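Local structure of CRISPR-associated protein, Cse1 family (Acidimicrobium ferrooxidans, 4H3T) at residues A[157-160]-A[161-164]; A[270-274]-A[275-279]; A[446-449]-A[450-454]; A[455-458]-A[459-462]. The protein probably serves as the large Cse1 subunit of the type I-E Cascade complex, which helps recognise invading DNA in CRISPR immunity. The protein carries 1 engineered substitution. One frame throughout, in Å; residues are numbered along the deposited sequence.

Interaction 1. Residues A[157-160]-A[161-164]; sequences PAEA and ARWL
Arg162 lies back along the helix over Ala158 and Glu159, the residues four and three places before it. Its CG stands on the backbone N side, opposite the carbonyl carbon (chi1 -72°), and a bend at chi3 then swings the guanidinium toward the N-terminal end. One face of that group rests on the backbone: Ala158 O is 3.7 Å above its plane and Glu159 CA is on the same face, both toward the rim. Arg162 NH2 meets the aliphatic part of the glutamate, 3.5 Å from Glu159 CG, while Arg162 NH1 comes to 3.9 Å from Ala158 CB. The Glu159 carboxylate is turned nearly perpendicular to the guanidinium, the planes 87° apart, and its OE1 bonds instead to Ser156 N, just ahead of the helix. All this happens on the first two turns of helix 157-170, where the i to i+4 backbone bonds run from Ala161 N to Pro157 O (2.9 Å) through Leu164 N to Ala160 O (2.9 Å). NH1 of Arg162 goes on to a salt bridge with Glu29 and a hydrogen bond to Trp17 O; an alanine here would probably leave Glu29 without its charged mate and Trp17 O without this donor. The methyls of Ala158 and Ala161 also touch Trp17, while that of Ala160 meets Leu267 of strand 263-272.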
loop_
_atom_site.group_PDB
_atom_site.type_symbol
_atom_site.label_atom_id
_atom_site.label_comp_id
_atom_site.label_asym_id
_atom_site.label_seq_id
_atom_site.Cartn_x
_atom_site.Cartn_y
_atom_site.Cartn_z
ATOM N N PRO A 157 12.471 -17.878 15.025
ATOM C CA PRO A 157 11.864 -16.768 15.824
ATOM C C PRO A 157 11.714 -15.445 15.022
ATOM O O PRO A 157 10.662 -14.830 15.072
ATOM C CB PRO A 157 12.815 -16.646 17.029
ATOM C CG PRO A 157 13.396 -18.036 17.178
ATOM C CD PRO A 157 13.627 -18.472 15.722
ATOM N N ALA A 158 12.720 -15.034 14.244
ATOM C CA ALA A 158 12.653 -13.798 13.436
ATOM C C ALA A 158 11.515 -13.865 12.397
ATOM O O ALA A 158 10.800 -12.874 12.247
ATOM C CB ALA A 158 13.982 -13.561 12.725
ATOM N N GLU A 159 11.346 -15.016 11.687
ATOM C CA GLU A 159 10.265 -15.161 10.701
ATOM C C GLU A 159 8.927 -15.076 11.380
ATOM O O GLU A 159 7.997 -14.434 10.878
ATOM C CB GLU A 159 10.311 -16.496 9.932
ATOM C CG GLU A 159 11.506 -16.645 8.994
ATOM C CD GLU A 159 11.846 -18.053 8.516
ATOM O OE1 GLU A 159 11.612 -19.049 9.239
ATOM O OE2 GLU A 159 12.464 -18.143 7.441
ATOM N N ALA A 160 8.812 -15.741 12.536
ATOM C CA ALA A 160 7.530 -15.779 13.237
ATOM C C ALA A 160 7.158 -14.386 13.721
ATOM O O ALA A 160 6.007 -14.000 13.621
ATOM C CB ALA A 160 7.548 -16.751 14.409
ATOM N N ALA A 161 8.129 -13.646 14.221
ATOM C CA ALA A 161 7.880 -12.257 14.698
ATOM C C ALA A 161 7.382 -11.362 13.556
ATOM O O ALA A 161 6.444 -10.584 13.757
ATOM C CB ALA A 161 9.126 -11.673 15.310
ATOM N N ARG A 162 8.022 -11.441 12.371
ATOM C CA ARG A 162 7.602 -10.631 11.233
ATOM C C ARG A 162 6.173 -10.976 10.821
ATOM O O ARG A 162 5.348 -10.074 10.653
ATOM C CB ARG A 162 8.520 -10.831 10.048
ATOM C CG ARG A 162 9.862 -10.194 10.231
ATOM C CD ARG A 162 10.677 -10.200 8.965
ATOM N NE ARG A 162 10.982 -11.518 8.432
ATOM C CZ ARG A 162 12.109 -12.191 8.595
ATOM N NH1 ARG A 162 13.043 -11.749 9.423
ATOM N NH2 ARG A 162 12.278 -13.363 7.999
ATOM N N TRP A 163 5.860 -12.280 10.712
ATOM C CA TRP A 163 4.526 -12.671 10.315
ATOM C C TRP A 163 3.457 -12.393 11.367
ATOM O O TRP A 163 2.279 -12.191 11.008
ATOM C CB TRP A 163 4.461 -14.096 9.895
ATOM C CG TRP A 163 5.161 -14.328 8.599
ATOM C CD1 TRP A 163 6.254 -15.118 8.390
ATOM C CD2 TRP A 163 4.770 -13.843 7.322
ATOM N NE1 TRP A 163 6.569 -15.138 7.050
ATOM C CE2 TRP A 163 5.748 -14.281 6.391
ATOM C CE3 TRP A 163 3.793 -12.928 6.884
ATOM C CZ2 TRP A 163 5.670 -13.981 5.033
ATOM C CZ3 TRP A 163 3.730 -12.626 5.544
ATOM C CH2 TRP A 163 4.691 -13.115 4.644
ATOM N N LEU A 164 3.854 -12.380 12.635
ATOM C CA LEU A 164 2.972 -12.048 13.740
ATOM C C LEU A 164 2.489 -10.589 13.632
ATOM O O LEU A 164 1.310 -10.334 13.737
ATOM C CB LEU A 164 3.717 -12.289 15.047
ATOM C CG LEU A 164 3.088 -11.902 16.340
ATOM C CD1 LEU A 164 1.782 -12.662 16.552
ATOM C CD2 LEU A 164 4.052 -12.188 17.482
#

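Interaction 2. Residues A[270-274]-A[275-279]; sequences ERRGD and AIVVP
Arg272 CG sits opposite its carbonyl carbon (chi1 -69°) and the chain runs straight out from CG to NE, which carries the guanidinium across Val277 to the carboxylate of Glu270. Glu270 is extended too, its CG trans to the backbone N (chi1 176°). The arginine grips side-on, with NE and NH2 both on the single atom Glu270 OE1, at 3.1 Å from NE and 3.2 Å from NH2, in a salt bridge. OE1 lies close to the guanidinium plane, but the nitrogens reach it from the same face of the carboxylate: NH2 on the syn side, NE from well above the plane. Val277 CG2 lies against the arginine stem, 3.6 Å from Arg272 CD, and Pro279 CB comes to 3.6 Å from Arg272 NH2. On the other face of the hairpin Arg271 has two conformers, so its placing is doubtful; in one of them Ile276 CG1 lies over a face of its guanidinium, 3.3 Å above the plane. The backbone ladder is antiparallel: Glu270 and Val277 exchange two bonds, as do Arg272 and Ala275, with Arg271 and Ile276 the non-hydrogen-bonded pair between them. Arg272 N to Ala275 O is short and almost straight (2.8 Å, 178°). A type II' turn from Arg272 to Ala275 closes a tight two-residue beta hairpin, Gly273 taking the positive phi at its second position. This tip joins strand 263-272 to strand 275-289; Val277 and Arg272 lie against Ala154, Ile276 touches Phe105, strand 126-127 pairs with the second strand, and helix 157-170 lies against that strand at Ile276 and Val278.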
loop_
_atom_site.group_PDB
_atom_site.type_symbol
_atom_site.label_atom_id
_atom_site.label_comp_id
_atom_site.label_asym_id
_atom_site.label_seq_id
_atom_site.Cartn_x
_atom_site.Cartn_y
_atom_site.Cartn_z
ATOM N N GLU A 270 9.602 -24.356 20.283
ATOM C CA GLU A 270 10.189 -25.634 20.686
ATOM C C GLU A 270 11.661 -25.572 20.500
ATOM O O GLU A 270 12.135 -25.033 19.480
ATOM C CB GLU A 270 9.589 -26.792 19.874
ATOM C CG GLU A 270 10.183 -28.158 20.128
ATOM C CD GLU A 270 9.793 -29.274 19.173
ATOM O OE1 GLU A 270 9.216 -28.963 18.115
ATOM O OE2 GLU A 270 10.100 -30.456 19.463
ATOM N N ARG A 271 12.393 -26.186 21.441
ATOM C CA ARG A 271 13.838 -26.277 21.388
ATOM C C ARG A 271 14.188 -27.523 20.573
ATOM O O ARG A 271 13.680 -28.613 20.868
ATOM C CB ARG A 271 14.439 -26.361 22.806
ATOM C CG ARG A 271 15.893 -25.887 22.887
ATOM C CD ARG A 271 16.057 -24.650 23.778
ATOM N NE ARG A 271 16.952 -23.642 23.213
ATOM C CZ ARG A 271 17.344 -22.545 23.847
ATOM N NH1 ARG A 271 18.155 -21.683 23.250
ATOM N NH2 ARG A 271 16.906 -22.285 25.075
ATOM N N ARG A 272 15.006 -27.365 19.524
ATOM C CA ARG A 272 15.450 -28.517 18.714
ATOM C C ARG A 272 16.985 -28.436 18.713
ATOM O O ARG A 272 17.559 -27.618 17.971
ATOM C CB ARG A 272 14.839 -28.432 17.308
ATOM C CG ARG A 272 13.372 -28.645 17.301
ATOM C CD ARG A 272 12.860 -28.690 15.890
ATOM N NE ARG A 272 11.423 -28.909 15.879
ATOM C CZ ARG A 272 10.656 -28.981 14.795
ATOM N NH1 ARG A 272 11.174 -28.821 13.602
ATOM N NH2 ARG A 272 9.358 -29.183 14.909
ATOM N N GLY A 273 17.610 -29.197 19.610
ATOM C CA GLY A 273 19.052 -29.115 19.829
ATOM C C GLY A 273 19.313 -27.719 20.398
ATOM O O GLY A 273 18.642 -27.326 21.330
ATOM N N ASP A 274 20.193 -26.944 19.826
ATOM C CA ASP A 274 20.447 -25.590 20.320
ATOM C C ASP A 274 19.513 -24.526 19.706
ATOM O O ASP A 274 19.517 -23.387 20.188
ATOM C CB ASP A 274 21.924 -25.181 20.088
ATOM C CG ASP A 274 22.554 -25.598 18.770
ATOM O OD1 ASP A 274 21.997 -25.228 17.697
ATOM O OD2 ASP A 274 23.590 -26.324 18.809
ATOM N N ALA A 275 18.708 -24.880 18.678
ATOM C CA ALA A 275 17.865 -23.929 17.985
ATOM C C ALA A 275 16.486 -23.831 18.580
ATOM O O ALA A 275 15.907 -24.824 18.900
ATOM C CB ALA A 275 17.746 -24.329 16.524
ATOM N N ILE A 276 15.942 -22.632 18.671
ATOM C CA ILE A 276 14.553 -22.422 19.026
ATOM C C ILE A 276 13.846 -22.239 17.709
ATOM O O ILE A 276 14.284 -21.420 16.896
ATOM C CB ILE A 276 14.352 -21.211 19.970
ATOM C CG1 ILE A 276 15.134 -21.352 21.294
ATOM C CG2 ILE A 276 12.821 -21.017 20.236
ATOM C CD1 ILE A 276 15.289 -19.910 22.019
ATOM N N VAL A 277 12.761 -22.962 17.485
ATOM C CA VAL A 277 11.949 -22.775 16.288
ATOM C C VAL A 277 10.503 -22.682 16.738
ATOM O O VAL A 277 10.188 -22.967 17.902
ATOM C CB VAL A 277 12.169 -23.880 15.225
ATOM C CG1 VAL A 277 13.632 -23.897 14.807
ATOM C CG2 VAL A 277 11.739 -25.246 15.753
ATOM N N VAL A 278 9.642 -22.314 15.792
ATOM C CA VAL A 278 8.197 -22.196 16.036
ATOM C C VAL A 278 7.464 -23.142 15.079
ATOM O O VAL A 278 7.215 -22.755 13.975
ATOM C CB VAL A 278 7.676 -20.735 15.891
ATOM C CG1 VAL A 278 6.201 -20.643 16.251
ATOM C CG2 VAL A 278 8.486 -19.749 16.731
ATOM N N PRO A 279 7.085 -24.344 15.503
ATOM C CA PRO A 279 6.380 -25.271 14.581
ATOM C C PRO A 279 4.843 -25.114 14.589
ATOM O O PRO A 279 4.164 -25.627 13.700
ATOM C CB PRO A 279 6.769 -26.644 15.115
ATOM C CG PRO A 279 7.040 -26.442 16.518
ATOM C CD PRO A 279 7.486 -25.028 16.744
#

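Interaction 3. Residues A[446-449]-A[450-454]; sequences ALAK and AARSA
Van der Waals contact comes first, and much of it is made by Arg452 on Ala448 and Lys449. Its CG is set opposite the carbonyl carbon (chi1 -66°), and a fold at chi3 lays the guanidinium back over the preceding turn. One face of the group then lies on backbone, with Lys449 CA 3.5 Å above the plane and Ala448 O on the same face, each displaced toward the rim. Arg452 NH2 comes to 3.6 Å from Lys449 CB, and Arg452 NH1 to 3.8 Å from Ala448 CB. Further back along the arginine, Arg452 CG is 3.3 Å from Ala448 O. Charge is the second kind of interaction. The lysine is extended throughout, which carries its amine away from the guanidinium it crosses at its base: Lys449 NZ is 6.0 Å from Arg452 NH2. The positive end of Arg452 is met by Glu421, whose carboxylate forms a salt bridge with NH1. Hydrogen bonding is the third kind. Four backbone bonds cross the contact in i to i+4 steps, from Ala450 N to Ala446 O (3.1 Å) through Ser453 N to Lys449 O (3.1 Å). Ala448 is buried on Tyr424 and Val440, while Lys449 and Ser453 lie on the exposed side. This is a regular alpha-helix, the first turns of the long helix 445-473, largely exposed, and Leu447 and Ala451 join Ala448 in meeting Tyr424.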
loop_
_atom_site.group_PDB
_atom_site.type_symbol
_atom_site.label_atom_id
_atom_site.label_comp_id
_atom_site.label_asym_id
_atom_site.label_seq_id
_atom_site.Cartn_x
_atom_site.Cartn_y
_atom_site.Cartn_z
ATOM N N ALA A 446 -17.593 -9.562 -28.324
ATOM C CA ALA A 446 -16.858 -9.822 -27.085
ATOM C C ALA A 446 -15.361 -10.078 -27.394
ATOM O O ALA A 446 -14.509 -9.630 -26.668
ATOM C CB ALA A 446 -17.505 -10.973 -26.300
ATOM N N LEU A 447 -15.053 -10.789 -28.422
ATOM C CA LEU A 447 -13.647 -11.021 -28.826
ATOM C C LEU A 447 -12.939 -9.725 -29.220
ATOM O O LEU A 447 -11.789 -9.462 -28.794
ATOM C CB LEU A 447 -13.627 -12.002 -29.997
ATOM C CG LEU A 447 -12.244 -12.313 -30.656
ATOM C CD1 LEU A 447 -11.191 -12.802 -29.635
ATOM C CD2 LEU A 447 -12.399 -13.369 -31.753
ATOM N N ALA A 448 -13.577 -8.914 -30.041
ATOM C CA ALA A 448 -12.973 -7.603 -30.432
ATOM C C ALA A 448 -12.756 -6.743 -29.231
ATOM O O ALA A 448 -11.730 -6.079 -29.126
ATOM C CB ALA A 448 -13.876 -6.900 -31.457
ATOM N N LYS A 449 -13.670 -6.792 -28.249
ATOM C CA LYS A 449 -13.474 -5.997 -27.031
ATOM C C LYS A 449 -12.298 -6.467 -26.214
ATOM O O LYS A 449 -11.522 -5.655 -25.674
ATOM C CB LYS A 449 -14.754 -6.038 -26.206
ATOM C CG LYS A 449 -14.607 -5.346 -24.879
ATOM C CD LYS A 449 -15.935 -5.283 -24.179
ATOM C CE LYS A 449 -15.833 -4.457 -22.909
ATOM N NZ LYS A 449 -17.174 -3.952 -22.485
ATOM N N ALA A 450 -12.107 -7.783 -26.135
ATOM C CA ALA A 450 -10.954 -8.320 -25.423
ATOM C C ALA A 450 -9.654 -7.952 -26.193
ATOM O O ALA A 450 -8.677 -7.565 -25.577
ATOM C CB ALA A 450 -11.099 -9.844 -25.264
ATOM N N ALA A 451 -9.655 -7.971 -27.525
ATOM C CA ALA A 451 -8.468 -7.550 -28.279
ATOM C C ALA A 451 -8.150 -6.048 -28.059
ATOM O O ALA A 451 -6.999 -5.667 -28.073
ATOM C CB ALA A 451 -8.647 -7.831 -29.754
ATOM N N ARG A 452 -9.167 -5.194 -28.003
ATOM C CA ARG A 452 -8.951 -3.766 -27.726
ATOM C C ARG A 452 -8.277 -3.567 -26.347
ATOM O O ARG A 452 -7.326 -2.787 -26.231
ATOM C CB ARG A 452 -10.248 -2.982 -27.792
ATOM C CG ARG A 452 -10.852 -2.933 -29.170
ATOM C CD ARG A 452 -11.910 -1.845 -29.413
ATOM N NE ARG A 452 -13.062 -2.077 -28.585
ATOM C CZ ARG A 452 -14.138 -2.795 -28.895
ATOM N NH1 ARG A 452 -14.273 -3.333 -30.103
ATOM N NH2 ARG A 452 -15.076 -2.985 -28.005
ATOM N N SER A 453 -8.748 -4.311 -25.324
ATOM C CA SER A 453 -8.166 -4.252 -23.996
ATOM C C SER A 453 -6.740 -4.706 -24.003
ATOM O O SER A 453 -5.928 -4.068 -23.350
ATOM C CB SER A 453 -8.961 -5.098 -23.008
ATOM O OG SER A 453 -8.324 -5.045 -21.746
ATOM N N ALA A 454 -6.419 -5.828 -24.707
ATOM C CA ALA A 454 -5.038 -6.335 -24.787
ATOM C C ALA A 454 -4.114 -5.280 -25.423
ATOM O O ALA A 454 -3.049 -5.042 -24.901
ATOM C CB ALA A 454 -4.963 -7.665 -25.555
#

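Interaction 4. Residues A[455-458]-A[459-462]; sequences LAEE and IYGR. Engineered in segment 459-462: Ile459 (natural residue Leu).
Leu455 O opens the run, accepting from Ile459 N at 3.1 Å. Ala456 does more: its O takes Tyr460 N at 3.0 Å, and the same oxygen is touched by Ile459 CG2 and by Tyr460 CD2, each at 3.2 Å. The tyrosine CG is trans to the carbonyl carbon (chi1 -76°), which brings the ring back beside this carbonyl, with Glu457 CA at the ring edge near its plane. Ile459 is an engineered residue, leucine in the natural sequence, and is buried against Val494 and Leu498 of helix 481-504. Glu457 gives its carbonyl to Gly461 N and its carboxylate to Arg328, which also makes a cation-pi contact with Tyr460; an alanine in place of Tyr460 would probably cost Arg328 that aromatic partner and open a gap beside Ala410 and Ala413. Glu458, last of the four, receives Arg462 N on its O at 3.1 Å. The charges here thus serve outside partners: Glu457 meets Arg328, Glu458 meets Arg501 of helix 481-504, and Arg462, less certainly because it has two conformers, meets Asp497 of that helix.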
loop_
_atom_site.group_PDB
_atom_site.type_symbol
_atom_site.label_atom_id
_atom_site.label_comp_id
_atom_site.label_asym_id
_atom_site.label_seq_id
_atom_site.Cartn_x
_atom_site.Cartn_y
_atom_site.Cartn_z
ATOM N N LEU A 455 -4.531 -4.612 -26.481
ATOM C CA LEU A 455 -3.662 -3.610 -27.112
ATOM C C LEU A 455 -3.510 -2.363 -26.216
ATOM O O LEU A 455 -2.426 -1.790 -26.165
ATOM C CB LEU A 455 -4.122 -3.252 -28.535
ATOM C CG LEU A 455 -3.095 -2.456 -29.425
ATOM C CD1 LEU A 455 -1.746 -3.210 -29.588
ATOM C CD2 LEU A 455 -3.662 -2.242 -30.747
ATOM N N ALA A 456 -4.563 -1.962 -25.492
ATOM C CA ALA A 456 -4.464 -0.896 -24.465
ATOM C C ALA A 456 -3.456 -1.299 -23.383
ATOM O O ALA A 456 -2.589 -0.512 -22.998
ATOM C CB ALA A 456 -5.840 -0.673 -23.824
ATOM N N GLU A 457 -3.559 -2.533 -22.860
ATOM C CA GLU A 457 -2.577 -2.954 -21.843
ATOM C C GLU A 457 -1.158 -2.945 -22.396
ATOM O O GLU A 457 -0.214 -2.592 -21.694
ATOM C CB GLU A 457 -2.911 -4.326 -21.229
ATOM C CG GLU A 457 -4.155 -4.313 -20.362
ATOM C CD GLU A 457 -4.111 -3.323 -19.209
ATOM O OE1 GLU A 457 -3.014 -3.038 -18.661
ATOM O OE2 GLU A 457 -5.187 -2.790 -18.888
ATOM N N GLU A 458 -0.978 -3.309 -23.635
ATOM C CA GLU A 458 0.365 -3.270 -24.220
ATOM C C GLU A 458 0.930 -1.811 -24.282
ATOM O O GLU A 458 2.077 -1.595 -23.930
ATOM C CB GLU A 458 0.365 -3.894 -25.631
ATOM C CG GLU A 458 1.784 -4.050 -26.138
ATOM C CD GLU A 458 1.911 -5.053 -27.272
ATOM O OE1 GLU A 458 0.878 -5.534 -27.808
ATOM O OE2 GLU A 458 3.066 -5.285 -27.684
ATOM N N ILE A 459 0.161 -0.825 -24.726
ATOM C CA ILE A 459 0.676 0.542 -24.722
ATOM C C ILE A 459 0.937 1.029 -23.265
ATOM O O ILE A 459 1.939 1.670 -23.025
ATOM C CB ILE A 459 -0.195 1.541 -25.522
ATOM C CG1 ILE A 459 0.662 2.798 -25.831
ATOM C CG2 ILE A 459 -1.520 1.911 -24.838
ATOM C CD1 ILE A 459 0.072 3.890 -26.581
ATOM N N TYR A 460 0.105 0.674 -22.285
ATOM C CA TYR A 460 0.408 1.084 -20.905
ATOM C C TYR A 460 1.754 0.496 -20.438
ATOM O O TYR A 460 2.524 1.198 -19.778
ATOM C CB TYR A 460 -0.739 0.677 -19.948
ATOM C CG TYR A 460 -1.929 1.583 -20.092
ATOM C CD1 TYR A 460 -1.818 2.945 -19.846
ATOM C CD2 TYR A 460 -3.204 1.072 -20.339
ATOM C CE1 TYR A 460 -2.933 3.768 -19.801
ATOM C CE2 TYR A 460 -4.319 1.922 -20.412
ATOM C CZ TYR A 460 -4.155 3.282 -20.167
ATOM O OH TYR A 460 -5.138 4.200 -20.038
ATOM N N GLY A 461 2.055 -0.759 -20.821
ATOM C CA GLY A 461 3.311 -1.382 -20.425
ATOM C C GLY A 461 4.482 -0.615 -21.031
ATOM O O GLY A 461 5.459 -0.349 -20.361
ATOM N N ARG A 462 4.347 -0.209 -22.312
ATOM C CA ARG A 462 5.352 0.591 -23.018
ATOM C C ARG A 462 5.486 2.005 -22.465
ATOM O O ARG A 462 6.561 2.571 -22.549
ATOM C CB ARG A 462 5.000 0.673 -24.505
ATOM C CG ARG A 462 5.271 -0.654 -25.217
ATOM C CD ARG A 462 6.703 -0.741 -25.724
ATOM N NE ARG A 462 6.862 0.099 -26.924
ATOM C CZ ARG A 462 6.479 -0.237 -28.153
ATOM N NH1 ARG A 462 5.944 -1.430 -28.394
ATOM N NH2 ARG A 462 6.609 0.624 -29.150
#

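Overall arrangement
The four contacts fall into two distant groups. Interactions 1 and 2 have centres about 14 Å apart and touch directly: Pro157 CD lies 3.2 Å from Ile276 O, and Ala160 CB 3.9 Å from Val278 CG2, so helix 157-170 packs on the second strand of the hairpin. Interactions 3 and 4 are consecutive runs of helix 445-473, centres about 13 Å apart, joined through the chain alone. Between the groups the nearest atoms, those of interactions 1 and 4, are about 27 Å apart, with these two contacts on opposite sides of the chain's centre. Interactions 2 and 3 are the most widely separated pair, about 55 Å between centres.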